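Local coordinates for protein 11R-lipoxygenase (Gersemia fruticosa, PDB 3VF1) that probably oxygenates polyunsaturated fatty acids with molecular oxygen at a non-heme iron, as a calcium-dependent 11R-lipoxygenase, at residues L499-I511 with L560-C573. Sequence-based numbering, arbitrary orientation.
Sequences LWNVIHQFVQDII and LVHFLTVVVFTCSC
The Trp-500 indole carries the methyl of Thr-565 over one face, with CG2 3.8 Å from the centroid of the six-membered ring. At its edge lie Val-566 CG2, His-562 CE1 and Phe-569. The Phe-569 contact is an edge-to-face (T-shaped) pair: Trp-500 CE3 stands 3.5 Å from Phe-569 CG, and the planes meet at 71°. The opposite face of Phe-569 lies against CB of Cys-573. On the His-504 ring, Val-561 CG1 makes a second CH-pi contact over one face, offset toward the rim. Trp-500 CG lies anti to the backbone N (chi1 174°), and His-504 CG does the same, which brings both rings to the partner helix.

The contact is buried and joins helix 491-514 to helix 557-579, within the lipoxygenase domain. The axes of segments 499-511 and 560-573 come within 9.1 Å. Their N-to-C directions differ by 129°. Helix 557-579 runs on to the iron ligands His-575 and Asn-579. Packing is knobs-into-holes: Ile-503 fits among Thr-565, Val-568, Phe-569 and Cys-573, and Val-507 among Val-561, Leu-564, Thr-565 and Val-568. An alanine at Trp-500 would be likely to leave a gap beside Phe-569 and strip the Thr-565 methyl of its aromatic platform. The Thr-565 hydroxyl donates to Val-561 O, with OG1 2.8 Å away and above the carbonyl plane. Farther along, Ile-511 CD1 touches Leu-564 CD1 at 3.8 Å.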
# COMPACT_ATOMS: atom_id res chain seq x y z
N LEU A 499 -9.31 7.58 10.73
CA LEU A 499 -7.91 7.20 10.72
C LEU A 499 -7.03 8.34 10.22
O LEU A 499 -5.95 8.58 10.75
CB LEU A 499 -7.70 5.97 9.85
CG LEU A 499 -8.27 4.67 10.44
CD1 LEU A 499 -8.65 3.69 9.35
CD2 LEU A 499 -7.26 4.06 11.40
N TRP A 500 -7.51 9.03 9.19
CA TRP A 500 -6.78 10.17 8.63
C TRP A 500 -6.54 11.23 9.71
O TRP A 500 -5.42 11.71 9.87
CB TRP A 500 -7.57 10.78 7.47
CG TRP A 500 -6.95 12.03 6.94
CD1 TRP A 500 -7.15 13.30 7.39
CD2 TRP A 500 -6.03 12.13 5.85
NE1 TRP A 500 -6.41 14.19 6.64
CE2 TRP A 500 -5.71 13.49 5.69
CE3 TRP A 500 -5.44 11.20 4.99
CZ2 TRP A 500 -4.84 13.95 4.71
CZ3 TRP A 500 -4.57 11.66 4.01
CH2 TRP A 500 -4.28 13.02 3.88
N ASN A 501 -7.59 11.58 10.43
CA ASN A 501 -7.50 12.61 11.46
C ASN A 501 -6.66 12.16 12.66
O ASN A 501 -5.99 12.98 13.29
CB ASN A 501 -8.90 13.01 11.93
CG ASN A 501 -9.63 13.86 10.91
OD1 ASN A 501 -9.04 14.72 10.26
ND2 ASN A 501 -10.93 13.63 10.77
N VAL A 502 -6.70 10.87 12.96
CA VAL A 502 -5.91 10.33 14.06
C VAL A 502 -4.43 10.25 13.68
O VAL A 502 -3.56 10.48 14.52
CB VAL A 502 -6.41 8.94 14.49
CG1 VAL A 502 -5.28 8.09 15.03
CG2 VAL A 502 -7.52 9.08 15.53
N ILE A 503 -4.16 9.92 12.42
CA ILE A 503 -2.79 9.87 11.93
C ILE A 503 -2.22 11.27 11.77
O ILE A 503 -1.04 11.51 12.01
CB ILE A 503 -2.70 9.14 10.58
CG1 ILE A 503 -2.95 7.64 10.77
CG2 ILE A 503 -1.34 9.36 9.94
CD1 ILE A 503 -3.09 6.87 9.47
N HIS A 504 -3.07 12.21 11.37
CA HIS A 504 -2.64 13.60 11.22
C HIS A 504 -2.24 14.17 12.57
O HIS A 504 -1.28 14.93 12.67
CB HIS A 504 -3.76 14.45 10.61
CG HIS A 504 -3.36 15.87 10.37
ND1 HIS A 504 -3.48 16.86 11.32
CD2 HIS A 504 -2.82 16.47 9.28
CE1 HIS A 504 -3.05 18.00 10.83
NE2 HIS A 504 -2.65 17.80 9.59
N GLN A 505 -2.98 13.79 13.61
CA GLN A 505 -2.68 14.24 14.96
C GLN A 505 -1.34 13.69 15.42
O GLN A 505 -0.54 14.40 16.02
CB GLN A 505 -3.79 13.81 15.92
CG GLN A 505 -3.63 14.37 17.32
CD GLN A 505 -3.67 15.88 17.34
OE1 GLN A 505 -4.60 16.49 16.82
NE2 GLN A 505 -2.65 16.49 17.94
N PHE A 506 -1.10 12.41 15.14
CA PHE A 506 0.14 11.76 15.55
C PHE A 506 1.35 12.40 14.88
O PHE A 506 2.34 12.73 15.53
CB PHE A 506 0.10 10.27 15.22
CG PHE A 506 1.42 9.57 15.37
CD1 PHE A 506 2.06 9.53 16.60
CD2 PHE A 506 2.03 8.96 14.29
CE1 PHE A 506 3.28 8.90 16.74
CE2 PHE A 506 3.25 8.32 14.42
CZ PHE A 506 3.87 8.29 15.65
N VAL A 507 1.27 12.58 13.56
CA VAL A 507 2.36 13.19 12.81
C VAL A 507 2.63 14.60 13.31
O VAL A 507 3.78 15.02 13.41
CB VAL A 507 2.06 13.22 11.30
CG1 VAL A 507 3.06 14.11 10.57
CG2 VAL A 507 2.07 11.81 10.73
N GLN A 508 1.57 15.33 13.62
CA GLN A 508 1.70 16.70 14.12
C GLN A 508 2.40 16.72 15.47
O GLN A 508 3.25 17.57 15.73
CB GLN A 508 0.33 17.36 14.23
CG GLN A 508 0.38 18.81 14.67
CD GLN A 508 -0.97 19.49 14.62
OE1 GLN A 508 -1.73 19.47 15.59
NE2 GLN A 508 -1.29 20.09 13.48
N ASP A 509 2.03 15.78 16.34
CA ASP A 509 2.64 15.68 17.66
C ASP A 509 4.14 15.44 17.55
O ASP A 509 4.94 16.11 18.20
CB ASP A 509 2.00 14.56 18.48
CG ASP A 509 0.57 14.89 18.89
OD1 ASP A 509 0.17 16.06 18.75
OD2 ASP A 509 -0.13 13.98 19.37
N ILE A 510 4.53 14.48 16.71
CA ILE A 510 5.93 14.15 16.52
C ILE A 510 6.71 15.34 15.98
O ILE A 510 7.77 15.69 16.49
CB ILE A 510 6.10 12.96 15.55
CG1 ILE A 510 5.51 11.69 16.15
CG2 ILE A 510 7.58 12.75 15.21
CD1 ILE A 510 6.13 11.28 17.48
N ILE A 511 6.17 15.97 14.94
CA ILE A 511 6.85 17.08 14.28
C ILE A 511 7.01 18.28 15.20
O ILE A 511 8.02 18.99 15.14
CB ILE A 511 6.10 17.51 13.00
CG1 ILE A 511 6.18 16.41 11.94
CG2 ILE A 511 6.66 18.81 12.45
CD1 ILE A 511 7.60 16.08 11.50
N LEU A 560 4.65 20.32 6.07
CA LEU A 560 5.41 19.12 6.38
C LEU A 560 4.52 18.03 6.97
O LEU A 560 4.60 16.87 6.58
CB LEU A 560 6.54 19.46 7.37
CG LEU A 560 7.41 18.29 7.82
CD1 LEU A 560 8.01 17.57 6.63
CD2 LEU A 560 8.49 18.77 8.77
N VAL A 561 3.65 18.42 7.90
CA VAL A 561 2.75 17.47 8.54
C VAL A 561 1.79 16.86 7.52
O VAL A 561 1.59 15.64 7.51
CB VAL A 561 1.93 18.14 9.66
CG1 VAL A 561 0.82 17.22 10.15
CG2 VAL A 561 2.85 18.53 10.82
N HIS A 562 1.21 17.69 6.67
CA HIS A 562 0.25 17.21 5.68
C HIS A 562 0.88 16.16 4.78
O HIS A 562 0.35 15.07 4.62
CB HIS A 562 -0.29 18.36 4.84
CG HIS A 562 -1.26 17.92 3.78
ND1 HIS A 562 -2.56 17.57 4.06
CD2 HIS A 562 -1.11 17.76 2.44
CE1 HIS A 562 -3.17 17.22 2.95
NE2 HIS A 562 -2.31 17.32 1.95
N PHE A 563 2.02 16.51 4.18
CA PHE A 563 2.68 15.61 3.24
C PHE A 563 3.00 14.27 3.89
O PHE A 563 2.86 13.23 3.26
CB PHE A 563 3.96 16.25 2.69
CG PHE A 563 4.54 15.52 1.52
CD1 PHE A 563 4.16 15.83 0.23
CD2 PHE A 563 5.47 14.51 1.71
CE1 PHE A 563 4.69 15.16 -0.85
CE2 PHE A 563 6.01 13.83 0.64
CZ PHE A 563 5.62 14.15 -0.65
N LEU A 564 3.43 14.30 5.14
CA LEU A 564 3.78 13.08 5.86
C LEU A 564 2.53 12.29 6.24
O LEU A 564 2.56 11.06 6.27
CB LEU A 564 4.60 13.41 7.11
CG LEU A 564 5.97 14.04 6.85
CD1 LEU A 564 6.62 14.45 8.16
CD2 LEU A 564 6.87 13.08 6.08
N THR A 565 1.45 13.00 6.53
CA THR A 565 0.18 12.35 6.83
C THR A 565 -0.28 11.54 5.62
O THR A 565 -0.75 10.41 5.76
CB THR A 565 -0.91 13.38 7.20
OG1 THR A 565 -0.55 14.05 8.41
CG2 THR A 565 -2.25 12.70 7.39
N VAL A 566 -0.14 12.13 4.44
CA VAL A 566 -0.49 11.45 3.20
C VAL A 566 0.28 10.14 3.05
O VAL A 566 -0.29 9.11 2.70
CB VAL A 566 -0.19 12.34 1.97
CG1 VAL A 566 -0.14 11.50 0.69
CG2 VAL A 566 -1.23 13.44 1.85
N VAL A 567 1.58 10.18 3.34
CA VAL A 567 2.43 9.01 3.18
C VAL A 567 2.05 7.90 4.15
O VAL A 567 1.87 6.75 3.76
CB VAL A 567 3.92 9.36 3.38
CG1 VAL A 567 4.78 8.11 3.31
CG2 VAL A 567 4.37 10.37 2.34
N VAL A 568 1.93 8.25 5.43
CA VAL A 568 1.61 7.27 6.46
C VAL A 568 0.24 6.65 6.22
O VAL A 568 0.04 5.45 6.40
CB VAL A 568 1.64 7.90 7.87
CG1 VAL A 568 1.14 6.91 8.91
CG2 VAL A 568 3.05 8.37 8.21
N PHE A 569 -0.72 7.48 5.81
CA PHE A 569 -2.08 7.02 5.57
C PHE A 569 -2.16 6.09 4.37
O PHE A 569 -2.85 5.07 4.40
CB PHE A 569 -3.01 8.21 5.36
CG PHE A 569 -4.42 7.81 5.03
CD1 PHE A 569 -5.35 7.60 6.03
CD2 PHE A 569 -4.82 7.66 3.71
CE1 PHE A 569 -6.65 7.23 5.73
CE2 PHE A 569 -6.12 7.29 3.40
CZ PHE A 569 -7.03 7.08 4.41
N THR A 570 -1.44 6.43 3.30
CA THR A 570 -1.48 5.66 2.07
C THR A 570 -0.75 4.32 2.21
O THR A 570 -1.19 3.30 1.67
CB THR A 570 -0.87 6.44 0.89
OG1 THR A 570 -1.65 7.61 0.64
CG2 THR A 570 -0.84 5.59 -0.37
N CYS A 571 0.37 4.33 2.93
CA CYS A 571 1.17 3.12 3.10
C CYS A 571 0.49 2.12 4.04
O CYS A 571 0.75 0.92 3.96
CB CYS A 571 2.56 3.47 3.64
SG CYS A 571 3.61 4.38 2.49
N SER A 572 -0.37 2.62 4.92
CA SER A 572 -1.04 1.76 5.89
C SER A 572 -2.51 1.53 5.55
O SER A 572 -2.90 0.45 5.12
CB SER A 572 -0.90 2.33 7.30
OG SER A 572 -1.46 3.63 7.40
N CYS A 573 -3.33 2.56 5.76
CA CYS A 573 -4.78 2.42 5.65
C CYS A 573 -5.26 2.20 4.21
O CYS A 573 -5.92 1.20 3.92
CB CYS A 573 -5.47 3.65 6.24
SG CYS A 573 -5.19 3.86 8.01